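Local coordinates for protein muconate lactonizing enzyme (Corynebacterium glutamicum, PDB 3I4K) that belongs to the muconate lactonizing enzyme family of the enolase superfamily and carries a magnesium ion in its barrel domain, at residues A[155-158]-A[159-162]; A[206-209]-A[210-214]. All blocks are in the same frame, centred on the assembly; numbering follows the deposited sequence.

Contact 1: A[155-158]-A[159-162]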
loop_
_atom_site.group_PDB
_atom_site.type_symbol
_atom_site.label_atom_id
_atom_site.label_comp_id
_atom_site.label_asym_id
_atom_site.label_seq_id
_atom_site.Cartn_x
_atom_site.Cartn_y
_atom_site.Cartn_z
ATOM N N GLU A 155 -1.490 -35.800 16.046
ATOM C CA GLU A 155 -0.612 -34.806 15.438
ATOM C C GLU A 155 -0.652 -33.469 16.178
ATOM O O GLU A 155 0.351 -32.757 16.242
ATOM C CB GLU A 155 -0.985 -34.588 13.974
ATOM C CG GLU A 155 0.023 -33.739 13.243
ATOM C CD GLU A 155 -0.266 -33.631 11.767
ATOM O OE1 GLU A 155 -0.559 -34.672 11.145
ATOM O OE2 GLU A 155 -0.190 -32.508 11.229
ATOM N N ILE A 156 -1.808 -33.130 16.738
ATOM C CA ILE A 156 -1.933 -31.884 17.483
ATOM C C ILE A 156 -1.105 -31.982 18.766
ATOM O O ILE A 156 -0.311 -31.088 19.062
ATOM C CB ILE A 156 -3.420 -31.566 17.815
ATOM C CG1 ILE A 156 -4.167 -31.200 16.527
ATOM C CG2 ILE A 156 -3.511 -30.409 18.801
ATOM C CD1 ILE A 156 -5.620 -30.804 16.730
ATOM N N GLU A 157 -1.277 -33.076 19.511
ATOM C CA GLU A 157 -0.527 -33.303 20.760
ATOM C C GLU A 157 0.976 -33.194 20.503
ATOM O O GLU A 157 1.712 -32.539 21.246
ATOM C CB GLU A 157 -0.818 -34.699 21.316
ATOM C CG GLU A 157 -2.278 -35.002 21.532
ATOM C CD GLU A 157 -2.876 -34.195 22.658
ATOM O OE1 GLU A 157 -2.622 -32.975 22.713
ATOM O OE2 GLU A 157 -3.608 -34.784 23.484
ATOM N N GLU A 158 1.426 -33.852 19.442
ATOM C CA GLU A 158 2.835 -33.829 19.093
ATOM C C GLU A 158 3.275 -32.398 18.813
ATOM O O GLU A 158 4.251 -31.917 19.391
ATOM C CB GLU A 158 3.091 -34.719 17.874
ATOM C CG GLU A 158 4.533 -34.694 17.383
ATOM C CD GLU A 158 4.828 -35.786 16.360
ATOM O OE1 GLU A 158 4.066 -35.914 15.375
ATOM O OE2 GLU A 158 5.831 -36.511 16.541
ATOM N N ARG A 159 2.541 -31.717 17.938
ATOM C CA ARG A 159 2.865 -30.340 17.586
ATOM C C ARG A 159 2.905 -29.433 18.814
ATOM O O ARG A 159 3.827 -28.633 18.973
ATOM C CB ARG A 159 1.853 -29.791 16.575
ATOM C CG ARG A 159 1.897 -30.447 15.199
ATOM C CD ARG A 159 3.229 -30.221 14.488
ATOM N NE ARG A 159 3.600 -28.811 14.459
ATOM C CZ ARG A 159 4.585 -28.309 13.720
ATOM N NH1 ARG A 159 5.304 -29.109 12.940
ATOM N NH2 ARG A 159 4.854 -27.009 13.758
ATOM N N ILE A 160 1.912 -29.558 19.684
ATOM C CA ILE A 160 1.867 -28.726 20.876
ATOM C C ILE A 160 3.145 -28.882 21.686
ATOM O O ILE A 160 3.800 -27.900 22.042
ATOM C CB ILE A 160 0.666 -29.094 21.780
ATOM C CG1 ILE A 160 -0.643 -28.663 21.111
ATOM C CG2 ILE A 160 0.817 -28.427 23.146
ATOM C CD1 ILE A 160 -1.891 -29.020 21.892
ATOM N N GLU A 161 3.497 -30.133 21.958
ATOM C CA GLU A 161 4.673 -30.450 22.748
ATOM C C GLU A 161 6.015 -30.160 22.090
ATOM O O GLU A 161 6.969 -29.789 22.772
ATOM C CB GLU A 161 4.611 -31.919 23.171
ATOM C CG GLU A 161 4.380 -32.111 24.659
ATOM C CD GLU A 161 5.611 -31.766 25.478
ATOM O OE1 GLU A 161 6.604 -32.525 25.402
ATOM O OE2 GLU A 161 5.593 -30.736 26.186
ATOM N N GLU A 162 6.094 -30.301 20.773
ATOM C CA GLU A 162 7.361 -30.086 20.089
ATOM C C GLU A 162 7.596 -28.723 19.445
ATOM O O GLU A 162 8.746 -28.318 19.273
ATOM C CB GLU A 162 7.570 -31.177 19.039
ATOM C CG GLU A 162 8.916 -31.097 18.342
ATOM C CD GLU A 162 9.073 -32.128 17.241
ATOM O OE1 GLU A 162 10.158 -32.166 16.622
ATOM O OE2 GLU A 162 8.115 -32.898 16.993
#
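Ile156 and Ile160, one helical turn apart, meet through their aliphatic branches: CG2 of Ile156 lies 3.8 Å from CD1 of Ile160. In Ile160, CG1 is anti to the carbonyl carbon (chi1 -70°), which carries the ethyl arm back along the helix toward Ile156. Glu157 runs beside Ile160 in the same direction, its OE1 passing 4.1 Å from CD1 of Ile160 while forming a salt bridge to Arg194.

Beneath the side chains, four i to i+4 backbone bonds hold this part of the helix, the one from Ile160 N to Ile156 O measuring 2.8 Å. Arg159 folds against this backbone, with CG 3.0 Å from Glu155 O.

Charge enters in two ways. Glu158 and Glu162 extend side by side, their OE2 atoms 4.3 Å apart and the carboxylates inclined at 55°; this proximity would probably raise their proton affinity slightly. Glu155 and Arg159 form no direct ion pair here. Instead both turn to Trp142, Glu155 by a hydrogen bond to NE1 and Arg159 by a cation-pi contact, while Arg159 also binds Gln334 and Asn165.

Within the beta-alpha-beta unit, helix 149-163 thus packs Ile156, Arg159 and Ile160 on Phe168 of strand 167-171, and Glu155 and Ile156 on Leu144 of strand 137-144.

Contact 2: A[206-209]-A[210-214]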
loop_
_atom_site.group_PDB
_atom_site.type_symbol
_atom_site.label_atom_id
_atom_site.label_comp_id
_atom_site.label_asym_id
_atom_site.label_seq_id
_atom_site.Cartn_x
_atom_site.Cartn_y
_atom_site.Cartn_z
ATOM N N ASP A 206 -21.308 -26.475 -0.522
ATOM C CA ASP A 206 -22.227 -25.513 -1.109
ATOM C C ASP A 206 -22.847 -24.718 0.030
ATOM O O ASP A 206 -22.689 -25.074 1.199
ATOM C CB ASP A 206 -23.309 -26.179 -1.996
ATOM C CG ASP A 206 -24.184 -27.189 -1.255
ATOM O OD1 ASP A 206 -24.312 -27.127 -0.022
ATOM O OD2 ASP A 206 -24.781 -28.050 -1.939
ATOM N N ARG A 207 -23.521 -23.625 -0.302
ATOM C CA ARG A 207 -24.133 -22.780 0.708
ATOM C C ARG A 207 -25.047 -23.537 1.651
ATOM O O ARG A 207 -24.919 -23.413 2.865
ATOM C CB ARG A 207 -24.916 -21.647 0.041
ATOM C CG ARG A 207 -25.749 -20.819 0.996
ATOM C CD ARG A 207 -26.783 -20.005 0.218
ATOM N NE ARG A 207 -27.769 -19.368 1.089
ATOM C CZ ARG A 207 -27.591 -18.169 1.628
ATOM N NH1 ARG A 207 -26.474 -17.510 1.372
ATOM N NH2 ARG A 207 -28.519 -17.621 2.398
ATOM N N ARG A 208 -25.972 -24.327 1.109
ATOM C CA ARG A 208 -26.893 -25.054 1.976
ATOM C C ARG A 208 -26.174 -25.959 2.961
ATOM O O ARG A 208 -26.521 -26.009 4.142
ATOM C CB ARG A 208 -27.883 -25.891 1.167
ATOM C CG ARG A 208 -29.020 -26.437 2.022
ATOM C CD ARG A 208 -29.554 -27.754 1.475
ATOM N NE ARG A 208 -28.566 -28.826 1.552
ATOM C CZ ARG A 208 -28.291 -29.530 2.649
ATOM N NH1 ARG A 208 -28.932 -29.287 3.786
ATOM N NH2 ARG A 208 -27.363 -30.483 2.607
ATOM N N THR A 209 -25.174 -26.683 2.480
ATOM C CA THR A 209 -24.425 -27.584 3.349
ATOM C C THR A 209 -23.671 -26.834 4.443
ATOM O O THR A 209 -23.606 -27.291 5.583
ATOM C CB THR A 209 -23.415 -28.441 2.541
ATOM O OG1 THR A 209 -24.118 -29.210 1.552
ATOM C CG2 THR A 209 -22.672 -29.392 3.464
ATOM N N ALA A 210 -23.097 -25.682 4.105
ATOM C CA ALA A 210 -22.355 -24.910 5.098
ATOM C C ALA A 210 -23.276 -24.385 6.194
ATOM O O ALA A 210 -22.972 -24.500 7.374
ATOM C CB ALA A 210 -21.617 -23.751 4.426
ATOM N N LEU A 211 -24.410 -23.826 5.794
ATOM C CA LEU A 211 -25.377 -23.265 6.738
ATOM C C LEU A 211 -25.995 -24.321 7.646
ATOM O O LEU A 211 -26.418 -24.024 8.766
ATOM C CB LEU A 211 -26.479 -22.526 5.976
ATOM C CG LEU A 211 -25.969 -21.295 5.210
ATOM C CD1 LEU A 211 -27.044 -20.763 4.286
ATOM C CD2 LEU A 211 -25.526 -20.220 6.199
ATOM N N HIS A 212 -26.041 -25.556 7.170
ATOM C CA HIS A 212 -26.614 -26.634 7.963
ATOM C C HIS A 212 -25.646 -27.209 9.001
ATOM O O HIS A 212 -26.001 -27.365 10.163
ATOM C CB HIS A 212 -27.111 -27.747 7.030
ATOM C CG HIS A 212 -27.782 -28.881 7.740
ATOM N ND1 HIS A 212 -27.083 -29.834 8.451
ATOM C CD2 HIS A 212 -29.090 -29.209 7.855
ATOM C CE1 HIS A 212 -27.933 -30.701 8.973
ATOM N NE2 HIS A 212 -29.157 -30.344 8.627
ATOM N N TYR A 213 -24.413 -27.487 8.597
ATOM C CA TYR A 213 -23.447 -28.100 9.512
ATOM C C TYR A 213 -22.529 -27.187 10.324
ATOM O O TYR A 213 -22.215 -27.503 11.470
ATOM C CB TYR A 213 -22.594 -29.109 8.737
ATOM C CG TYR A 213 -23.396 -30.266 8.176
ATOM C CD1 TYR A 213 -23.713 -31.376 8.963
ATOM C CD2 TYR A 213 -23.866 -30.234 6.864
ATOM C CE1 TYR A 213 -24.485 -32.427 8.451
ATOM C CE2 TYR A 213 -24.632 -31.272 6.347
ATOM C CZ TYR A 213 -24.938 -32.365 7.145
ATOM O OH TYR A 213 -25.698 -33.381 6.617
ATOM N N LEU A 214 -22.088 -26.069 9.749
ATOM C CA LEU A 214 -21.193 -25.178 10.479
ATOM C C LEU A 214 -21.702 -24.834 11.879
ATOM O O LEU A 214 -20.904 -24.678 12.795
ATOM C CB LEU A 214 -20.913 -23.902 9.674
ATOM C CG LEU A 214 -20.108 -24.094 8.376
ATOM C CD1 LEU A 214 -19.802 -22.736 7.741
ATOM C CD2 LEU A 214 -18.813 -24.840 8.680
#
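OD1 of Asp206 is gripped twice by Thr209, whose backbone N donates at 2.7 Å, nearly in line with the C-O bond, and whose OG1 donates at 2.6 Å from above the carboxylate plane. The threonine hydroxyl lies beside its own backbone N (chi1 -59°), which lets both donors converge on one oxygen. Asp206 is therefore the N-cap of helix 207-219, and its negative charge would be favoured by the positive end of the helix dipole.

The same torsion sends CG2 of Thr209 toward Tyr213, where it stands 3.7 Å from CD2. Thr209 O approaches the edge of this ring, near its plane, 3.2 Å from CD2, while accepting the backbone bond from Tyr213 N and a weak one from His212 N. Tyr213 continues onto Pro177, Ala178 and Thr181 of helix 177-189.

On another side of the helix, Leu211 places CD1 over one face of the Arg207 guanidinium, 3.5 Å above its plane and offset toward the rim. CD1 also touches the aliphatic part of the arginine, 3.5 Å from CG. Arg207 stretches out from CG to NE, and its NH1 is hydrogen-bonded to Thr236 OG1. Arg208 and His212 run alongside each other more loosely, NH1 of Arg208 lying 4.0 Å from CB of His212, with the guanidinium and imidazole planes 58° apart.

An N-cap aspartate bonded to the backbone N three residues on is a classic helix start, used here for an outer helix following strand 196-200 in the beta-alpha barrel of the enolase superfamily.

Both contacts are short helical runs of about two turns in the barrel domain, their centres about 30 Å apart and their nearest atoms about 17 Å apart, without touching. Contact 1 comes first along the chain, on helix 149-163 between strands 137-144 and 167-171; contact 2 follows on helix 207-219 between strands 196-200 and 224-226. The four strands are neighbours in one parallel run, so the two helices belong to crossovers of the same barrel wall separated by one, that of helix 177-189. Contact 1 lies near the C-terminal end of its helix and contact 2 at the start of its own. Strands 196-200 and 224-226, flanking the second helix, carry the magnesium ligands Asp200 and Glu226.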